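Nuclear protein localization protein 4 homolog (Drosophila melanogaster, PDB 4RV0) is the ubiquitin-like domain of a protein that may belong to a complex exporting misfolded, ubiquitinated proteins from the ER for proteasomal degradation. Local coordinates at residues S37-A41 and L42-G46. Sequence-based numbering, arbitrary orientation.
Sequences SVQNA and LKVDG
V38 O accepts a hydrogen bond from L42 N at 2.9 Å. This is the last i-to-i+4 bond of the helix, bent at the hydrogen (133°). V38 O also takes a weak bond from A41 N. At L42 the chain departs from the helix and runs on as an extended loop. The V38 and L42 side chains run alongside each other, ends in one direction. V38 CG1 meets L42 CD1 at 3.6 Å. Replacing L42 with an alanine would probably leave V38 CG1 without this methyl partner and open a gap beside it. The Q39 side chain runs antiparallel past that of V44. Its CG is anti to the backbone N (chi1 170°), and a bend at chi2 (70°) brings Q39 OE1 to 3.6 Å from V44 CG2. Two waters link the amide to the loop backbone. One accepts from Q39 NE2 and donates to V44 O at 2.9 Å. The other donates to Q39 OE1 and weakly to D45 O. The contact joins the end of helix 31-41 to the loop before strand 48-50 in this ubiquitin-like fold. V38 and L42 both pack on L79 of strand 76-80; L42 also touches K21 of strand 19-25.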
ATOM      1  N   SER B  37     -12.448 -16.005 -11.606  1.00  9.73           N
ATOM      2  CA  SER B  37     -11.356 -15.162 -12.083  1.00 10.46           C
ATOM      3  C   SER B  37     -10.203 -15.119 -11.072  1.00  9.13           C
ATOM      4  O   SER B  37      -9.027 -15.221 -11.440  1.00  6.98           O
ATOM      5  CB  SER B  37     -11.864 -13.750 -12.354  1.00 11.54           C
ATOM      6  OG  SER B  37     -12.865 -13.765 -13.350  1.00 16.32           O
ATOM      7  N   VAL B  38     -10.544 -14.967  -9.798  1.00  7.00           N
ATOM      8  CA  VAL B  38      -9.526 -14.939  -8.762  1.00  7.06           C
ATOM      9  C   VAL B  38      -8.777 -16.264  -8.669  1.00 10.48           C
ATOM     10  O   VAL B  38      -7.546 -16.281  -8.600  1.00  9.20           O
ATOM     11  CB  VAL B  38     -10.122 -14.544  -7.401  1.00  8.95           C
ATOM     12  CG1 VAL B  38      -9.070 -14.656  -6.319  1.00 10.98           C
ATOM     13  CG2 VAL B  38     -10.663 -13.114  -7.469  1.00 14.04           C
ATOM     14  N   GLN B  39      -9.521 -17.369  -8.728  1.00  8.61           N
ATOM     15  CA  GLN B  39      -8.938 -18.707  -8.666  1.00 13.39           C
ATOM     16  C   GLN B  39      -7.899 -18.955  -9.744  1.00 10.55           C
ATOM     17  O   GLN B  39      -6.830 -19.513  -9.481  1.00  9.69           O
ATOM     18  CB  GLN B  39     -10.054 -19.755  -8.771  1.00 14.08           C
ATOM     19  CG  GLN B  39      -9.585 -21.196  -8.967  1.00 19.84           C
ATOM     20  CD  GLN B  39      -8.908 -21.779  -7.737  1.00 25.10           C
ATOM     21  OE1 GLN B  39      -8.940 -21.183  -6.661  1.00 24.12           O
ATOM     22  NE2 GLN B  39      -8.353 -22.986  -7.875  1.00 23.72           N
ATOM     23  N   ASN B  40      -8.229 -18.549 -10.963  1.00  8.90           N
ATOM     24  CA  ASN B  40      -7.345 -18.689 -12.105  1.00  8.68           C
ATOM     25  C   ASN B  40      -6.112 -17.771 -12.038  1.00  9.15           C
ATOM     26  O   ASN B  40      -5.076 -18.075 -12.615  1.00  6.80           O
ATOM     27  CB  ASN B  40      -8.133 -18.448 -13.398  1.00  7.49           C
ATOM     28  CG  ASN B  40      -9.196 -19.517 -13.638  1.00  9.72           C
ATOM     29  OD1 ASN B  40      -9.092 -20.640 -13.136  1.00  8.95           O
ATOM     30  ND2 ASN B  40     -10.202 -19.181 -14.437  1.00 10.58           N
ATOM     31  N   ALA B  41      -6.251 -16.634 -11.368  1.00  8.47           N
ATOM     32  CA  ALA B  41      -5.160 -15.661 -11.261  1.00  9.49           C
ATOM     33  C   ALA B  41      -4.205 -15.949 -10.091  1.00 11.07           C
ATOM     34  O   ALA B  41      -3.061 -15.491 -10.076  1.00 11.77           O
ATOM     35  CB  ALA B  41      -5.729 -14.259 -11.150  1.00  8.90           C
ATOM     36  N   LEU B  42      -4.709 -16.638  -9.078  1.00 11.17           N
ATOM     37  CA  LEU B  42      -3.955 -16.875  -7.851  1.00 13.52           C
ATOM     38  C   LEU B  42      -3.713 -18.353  -7.585  1.00 14.80           C
ATOM     39  O   LEU B  42      -4.440 -19.221  -8.084  1.00 14.37           O
ATOM     40  CB  LEU B  42      -4.694 -16.279  -6.657  1.00 11.71           C
ATOM     41  CG  LEU B  42      -4.841 -14.761  -6.575  1.00 16.07           C
ATOM     42  CD1 LEU B  42      -5.594 -14.375  -5.310  1.00 11.07           C
ATOM     43  CD2 LEU B  42      -3.474 -14.064  -6.634  1.00 14.73           C
ATOM     44  N   LYS B  43      -2.699 -18.629  -6.781  1.00 12.63           N
ATOM     45  CA  LYS B  43      -2.464 -19.968  -6.266  1.00 16.38           C
ATOM     46  C   LYS B  43      -3.145 -20.091  -4.910  1.00 17.99           C
ATOM     47  O   LYS B  43      -2.498 -19.916  -3.878  1.00 25.08           O
ATOM     48  CB  LYS B  43      -0.973 -20.299  -6.145  1.00 16.58           C
ATOM     49  CG  LYS B  43      -0.745 -21.780  -5.768  1.00 19.43           C
ATOM     50  CD  LYS B  43       0.679 -22.073  -5.298  1.00 24.90           C
ATOM     51  CE  LYS B  43       0.843 -23.550  -4.914  1.00 26.35           C
ATOM     52  NZ  LYS B  43       1.446 -24.356  -6.013  1.00 18.97           N
ATOM     53  N   VAL B  44      -4.453 -20.333  -4.895  1.00 19.53           N
ATOM     54  CA  VAL B  44      -5.151 -20.505  -3.625  1.00 18.01           C
ATOM     55  C   VAL B  44      -6.026 -21.757  -3.520  1.00 21.33           C
ATOM     56  O   VAL B  44      -6.378 -22.382  -4.513  1.00 21.13           O
ATOM     57  CB  VAL B  44      -6.045 -19.292  -3.309  1.00 21.44           C
ATOM     58  CG1 VAL B  44      -5.194 -18.047  -3.026  1.00 20.45           C
ATOM     59  CG2 VAL B  44      -7.005 -19.037  -4.459  1.00 20.93           C
ATOM     60  N   ASP B  45      -6.351 -22.103  -2.279  1.00 22.91           N
ATOM     61  CA  ASP B  45      -7.266 -23.185  -1.934  1.00 21.50           C
ATOM     62  C   ASP B  45      -8.576 -22.501  -1.576  1.00 25.77           C
ATOM     63  O   ASP B  45      -8.807 -21.374  -2.026  1.00 22.60           O
ATOM     64  CB  ASP B  45      -6.717 -23.976  -0.749  1.00 21.82           C
ATOM     65  CG  ASP B  45      -5.569 -24.906  -1.153  1.00 24.18           C
ATOM     66  OD1 ASP B  45      -5.454 -25.215  -2.356  1.00 28.14           O
ATOM     67  OD2 ASP B  45      -4.771 -25.303  -0.281  1.00 33.12           O
ATOM     68  N   GLY B  46      -9.460 -23.180  -0.843  1.00 19.73           N
ATOM     69  CA  GLY B  46     -10.688 -22.559  -0.370  1.00 16.73           C
ATOM     70  C   GLY B  46     -10.531 -21.147   0.176  1.00 18.39           C
ATOM     71  O   GLY B  46      -9.891 -20.942   1.199  1.00 23.81           O
TER
HETATM   72  O   HOH W   1     -10.148 -22.099  -4.672  1.00 22.94           O
HETATM   73  O   HOH W   2      -8.162 -24.415  -5.553  1.00 23.85           O